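Local coordinates for protein unsaturated glucuronyl hydrolase (Streptococcus agalactiae, PDB 2ZZR) that hydrolyses unsaturated hyaluronan, chondroitin and heparin disaccharides, releasing the unsaturated uronic acid from the sugar to which it is linked, at residues A[7-12]-A[279-284]; A[48-53]-A[94-99]. All coordinates share one frame; numbering follows the deposited sequence.

Overall arrangement
The two contacts sit on opposite sides of the chain's centre in this alpha-barrel glycoside hydrolase, with centres about 38 Å apart and nearest atoms about 20 Å apart. Along the sequence 7-12 comes first, then 48-53 and 94-99, and last 279-284, so both halves of contact 2 fall between those of contact 1. No helix or strand is shared. Contact 1 ties the loop before helix 15-18 to the end of helix 265-280, joining parts of the chain far apart in sequence; contact 2 is more local and sets the start of strand 50-56 against helix 87-105. Both lie away from the annotated substrate and catalytic residues, on outer parts of the fold.

Contact 1 (A[7-12]-A[279-284]); sequences KVESIE and LNRLPE
E9 OE1 is gripped by two donors, N280 ND2 and R281 NH1. The R281 bond is nearly straight (171°) and uses the syn lone pair of OE1; R281 NH1 lies 2.9 Å from E9 OE1. R281 NH2 reaches E9 OE2 at 3.0 Å, so the guanidinium meets the carboxylate end-on with two nitrogens, one to each oxygen, the two planes nearly coplanar. N280 ND2 meets E9 OE1 on the anti side, somewhat tilted out of the carboxylate plane, also at 2.9 Å. The carboxylate is thus held at both oxygens, which probably keeps it charged.

The amide of N280 works at both ends. Its ND2 gives a second bond, 2.9 Å long, to S10 O, and both acceptors lie close to the amide plane. On the other side its OD1 accepts from E12 N at 2.9 Å and from a water that also donates to E12 O. N280 thus holds S10 O and E12 N with the two ends of one amide, and these bonds fix the rotation of that amide. The carboxylate of E12 stacks over this amide, the planes 18° apart. With CG beside the backbone N (chi1 -64°), the extended E12 chain is laid across N280. I11 CD1 meets L279 CD1 at 4.0 Å, the apolar part of the contact.

The loop before helix 15-18 is thereby fastened to the C-terminal end of helix 265-280, where N276 also binds E9 O, and Y277 makes a cation-pi contact with R281 and its carbonyl accepts from NH1. I11 and L279 also touch F17 of helix 15-18 and Y331 of helix 328-346.

Contact 2 (A[48-53]-A[94-99]); sequences EEYPTP and HKNVLS
The Y50 ring and the N96 amide come at each other from opposite directions and meet obliquely, planes 36° apart. Y50 CE2 lies 3.7 Å from N96 CG, and the phenol oxygen reaches on to the helix, where Y50 OH is 3.4 Å from S99 OG. N70 of helix 70-84 and N65 also touch the Y50 side chain. S99 OG is hydrogen-bonded to N65, while N96 ND2 is bonded to T74.

One water joins E48 and Y50 to the helix: it donates to E48 O at 2.7 Å and to N96 OD1 at 2.9 Å, and it is also hydrogen-bonded to Y50 OH. Further out, E48 OE2 stands 4.1 Å from K95 NZ, too far for a salt bridge, and a second water spans them, donating a hydrogen bond to E48 OE2 and accepting one from K95 NZ. The aliphatic part of K95 passes the carboxylate, CD lying 3.6 Å from E48 OE2.

The clear hydrogen bonds between 48-53 and 94-99 run through water, beside the packing of Y50 on N96, with the opposite charges at the exposed edge probably adding a modest, solvent-screened attraction.

Contact 1 (A[7-12]-A[279-284])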
# COMPACT_ATOMS: atom_id res chain seq x y z
N LYS A 7 -13.34 9.39 -16.18
CA LYS A 7 -12.63 10.40 -16.93
C LYS A 7 -11.14 10.11 -16.83
O LYS A 7 -10.60 9.94 -15.74
CB LYS A 7 -12.94 11.82 -16.44
CG LYS A 7 -12.18 12.91 -17.20
CD LYS A 7 -12.79 14.31 -16.99
CE LYS A 7 -12.85 14.67 -15.51
NZ LYS A 7 -13.53 15.97 -15.27
N VAL A 8 -10.50 10.03 -17.99
CA VAL A 8 -9.05 9.87 -18.04
C VAL A 8 -8.45 11.22 -18.44
O VAL A 8 -8.46 11.60 -19.61
CB VAL A 8 -8.63 8.75 -19.02
CG1 VAL A 8 -7.11 8.58 -19.05
CG2 VAL A 8 -9.29 7.43 -18.64
N GLU A 9 -7.94 11.94 -17.44
CA GLU A 9 -7.25 13.20 -17.67
C GLU A 9 -5.97 12.95 -18.44
O GLU A 9 -5.27 11.97 -18.18
CB GLU A 9 -6.90 13.87 -16.34
CG GLU A 9 -8.11 14.24 -15.49
CD GLU A 9 -7.77 14.91 -14.16
OE1 GLU A 9 -6.58 15.01 -13.80
OE2 GLU A 9 -8.72 15.34 -13.47
N SER A 10 -5.65 13.82 -19.39
CA SER A 10 -4.32 13.76 -19.98
C SER A 10 -3.30 14.15 -18.90
O SER A 10 -3.61 14.95 -18.00
CB SER A 10 -4.20 14.66 -21.20
OG SER A 10 -4.28 16.02 -20.82
N ILE A 11 -2.11 13.57 -18.97
CA ILE A 11 -1.03 13.99 -18.08
C ILE A 11 -0.60 15.39 -18.51
O ILE A 11 0.05 15.59 -19.54
CB ILE A 11 0.16 13.03 -18.08
CG1 ILE A 11 -0.30 11.63 -17.64
CG2 ILE A 11 1.27 13.57 -17.16
CD1 ILE A 11 0.73 10.52 -17.88
N GLU A 12 -1.02 16.36 -17.71
CA GLU A 12 -0.87 17.76 -18.05
C GLU A 12 0.60 18.16 -17.95
O GLU A 12 1.30 17.74 -17.03
CB GLU A 12 -1.81 18.62 -17.19
CG GLU A 12 -3.32 18.31 -17.46
CD GLU A 12 -4.31 18.93 -16.45
OE1 GLU A 12 -5.54 18.75 -16.66
OE2 GLU A 12 -3.87 19.57 -15.46
N LEU A 279 -1.01 12.30 -10.70
CA LEU A 279 0.13 13.01 -11.28
C LEU A 279 -0.18 14.49 -11.48
O LEU A 279 0.66 15.34 -11.19
CB LEU A 279 0.56 12.38 -12.60
CG LEU A 279 1.13 10.96 -12.53
CD1 LEU A 279 1.44 10.45 -13.94
CD2 LEU A 279 2.36 10.87 -11.62
N ASN A 280 -1.40 14.78 -11.95
CA ASN A 280 -1.81 16.16 -12.25
C ASN A 280 -1.94 17.04 -11.02
O ASN A 280 -1.96 18.27 -11.12
CB ASN A 280 -3.13 16.15 -13.04
CG ASN A 280 -2.93 15.76 -14.49
OD1 ASN A 280 -1.81 15.78 -15.00
ND2 ASN A 280 -4.02 15.40 -15.16
N ARG A 281 -2.02 16.40 -9.85
CA ARG A 281 -2.19 17.13 -8.60
C ARG A 281 -0.95 17.11 -7.70
O ARG A 281 -0.99 17.56 -6.55
CB ARG A 281 -3.44 16.65 -7.88
CG ARG A 281 -4.71 17.11 -8.58
CD ARG A 281 -5.92 16.26 -8.25
NE ARG A 281 -7.09 16.67 -9.03
CZ ARG A 281 -7.29 16.38 -10.32
NH1 ARG A 281 -6.40 15.65 -11.00
NH2 ARG A 281 -8.39 16.81 -10.93
N LEU A 282 0.16 16.62 -8.25
CA LEU A 282 1.46 16.68 -7.59
C LEU A 282 2.05 18.09 -7.66
O LEU A 282 1.90 18.77 -8.68
CB LEU A 282 2.45 15.69 -8.22
CG LEU A 282 2.18 14.20 -8.04
CD1 LEU A 282 3.25 13.40 -8.76
CD2 LEU A 282 2.12 13.80 -6.57
N PRO A 283 2.73 18.54 -6.58
CA PRO A 283 3.39 19.84 -6.58
C PRO A 283 4.74 19.82 -7.30
O PRO A 283 5.10 18.81 -7.91
CB PRO A 283 3.60 20.11 -5.09
CG PRO A 283 3.85 18.75 -4.53
CD PRO A 283 2.90 17.84 -5.29
N GLU A 284 5.48 20.93 -7.21
CA GLU A 284 6.75 21.09 -7.93
C GLU A 284 7.75 19.95 -7.73
O GLU A 284 8.37 19.50 -8.70
CB GLU A 284 7.39 22.44 -7.57
CG GLU A 284 8.35 23.00 -8.63
CD GLU A 284 9.71 22.32 -8.64
OE1 GLU A 284 10.19 21.90 -7.56
OE2 GLU A 284 10.31 22.22 -9.73
O HOH W 1 1.05 16.51 -14.65

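Contact 2 (A[48-53]-A[94-99])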
# COMPACT_ATOMS: atom_id res chain seq x y z
N GLU A 48 12.12 -7.70 19.73
CA GLU A 48 11.09 -8.59 19.17
C GLU A 48 9.73 -7.90 19.06
O GLU A 48 8.75 -8.51 18.63
CB GLU A 48 11.00 -9.90 19.98
CG GLU A 48 12.16 -10.86 19.66
CD GLU A 48 12.01 -12.24 20.28
OE1 GLU A 48 10.87 -12.73 20.44
OE2 GLU A 48 13.05 -12.86 20.60
N GLU A 49 9.68 -6.62 19.42
CA GLU A 49 8.45 -5.85 19.33
C GLU A 49 8.43 -5.01 18.05
O GLU A 49 9.23 -5.26 17.14
CB GLU A 49 8.25 -5.01 20.60
CG GLU A 49 7.93 -5.88 21.81
CD GLU A 49 7.36 -5.10 22.98
OE1 GLU A 49 8.05 -4.19 23.48
OE2 GLU A 49 6.22 -5.42 23.40
N TYR A 50 7.51 -4.05 17.96
CA TYR A 50 7.18 -3.40 16.69
C TYR A 50 7.09 -1.89 16.79
O TYR A 50 6.76 -1.36 17.86
CB TYR A 50 5.86 -3.97 16.14
CG TYR A 50 5.88 -5.45 15.90
CD1 TYR A 50 5.66 -6.35 16.96
CD2 TYR A 50 6.14 -5.98 14.63
CE1 TYR A 50 5.70 -7.72 16.75
CE2 TYR A 50 6.18 -7.35 14.42
CZ TYR A 50 5.96 -8.22 15.48
OH TYR A 50 6.00 -9.58 15.29
N PRO A 51 7.37 -1.17 15.68
CA PRO A 51 7.11 0.26 15.66
C PRO A 51 5.61 0.51 15.75
O PRO A 51 4.82 -0.31 15.28
CB PRO A 51 7.61 0.70 14.27
CG PRO A 51 7.65 -0.55 13.45
CD PRO A 51 7.94 -1.66 14.41
N THR A 52 5.24 1.63 16.37
CA THR A 52 3.88 2.13 16.29
C THR A 52 3.59 2.52 14.84
O THR A 52 4.54 2.70 14.06
CB THR A 52 3.66 3.36 17.21
OG1 THR A 52 4.74 4.30 17.02
CG2 THR A 52 3.62 2.93 18.67
N PRO A 53 2.30 2.61 14.45
CA PRO A 53 1.95 3.01 13.08
C PRO A 53 2.73 4.23 12.58
O PRO A 53 3.25 4.20 11.46
CB PRO A 53 0.45 3.32 13.18
CG PRO A 53 -0.02 2.36 14.22
CD PRO A 53 1.10 2.30 15.25
N HIS A 94 11.94 -13.84 10.95
CA HIS A 94 11.25 -15.11 11.14
C HIS A 94 10.63 -15.23 12.53
O HIS A 94 9.61 -15.91 12.70
CB HIS A 94 12.15 -16.32 10.87
CG HIS A 94 11.45 -17.62 11.05
ND1 HIS A 94 10.45 -18.06 10.20
CD2 HIS A 94 11.56 -18.57 12.02
CE1 HIS A 94 10.00 -19.22 10.62
NE2 HIS A 94 10.65 -19.55 11.72
N LYS A 95 11.24 -14.60 13.53
CA LYS A 95 10.64 -14.49 14.85
C LYS A 95 9.33 -13.69 14.78
O LYS A 95 8.34 -14.07 15.41
CB LYS A 95 11.61 -13.89 15.86
CG LYS A 95 12.62 -14.92 16.37
CD LYS A 95 13.63 -14.29 17.30
CE LYS A 95 14.78 -15.25 17.58
NZ LYS A 95 15.93 -14.55 18.21
N ASN A 96 9.33 -12.61 13.99
CA ASN A 96 8.09 -11.87 13.70
C ASN A 96 7.04 -12.80 13.10
O ASN A 96 5.89 -12.82 13.53
CB ASN A 96 8.34 -10.70 12.75
CG ASN A 96 9.04 -9.53 13.41
OD1 ASN A 96 9.40 -9.56 14.60
ND2 ASN A 96 9.26 -8.48 12.62
N VAL A 97 7.45 -13.59 12.10
CA VAL A 97 6.57 -14.58 11.48
C VAL A 97 5.92 -15.51 12.52
O VAL A 97 4.72 -15.79 12.45
CB VAL A 97 7.32 -15.40 10.38
CG1 VAL A 97 6.49 -16.58 9.92
CG2 VAL A 97 7.67 -14.49 9.21
N LEU A 98 6.71 -15.99 13.48
CA LEU A 98 6.17 -16.87 14.51
C LEU A 98 5.14 -16.15 15.39
O LEU A 98 4.13 -16.74 15.78
CB LEU A 98 7.29 -17.49 15.35
CG LEU A 98 8.20 -18.49 14.60
CD1 LEU A 98 9.31 -19.03 15.51
CD2 LEU A 98 7.39 -19.64 14.01
N SER A 99 5.40 -14.88 15.66
CA SER A 99 4.46 -14.00 16.36
C SER A 99 3.16 -13.84 15.58
O SER A 99 2.07 -13.88 16.16
CB SER A 99 5.10 -12.63 16.63
OG SER A 99 4.16 -11.73 17.20
O HOH W 2 8.23 -10.69 17.06
O HOH W 3 15.43 -12.14 19.55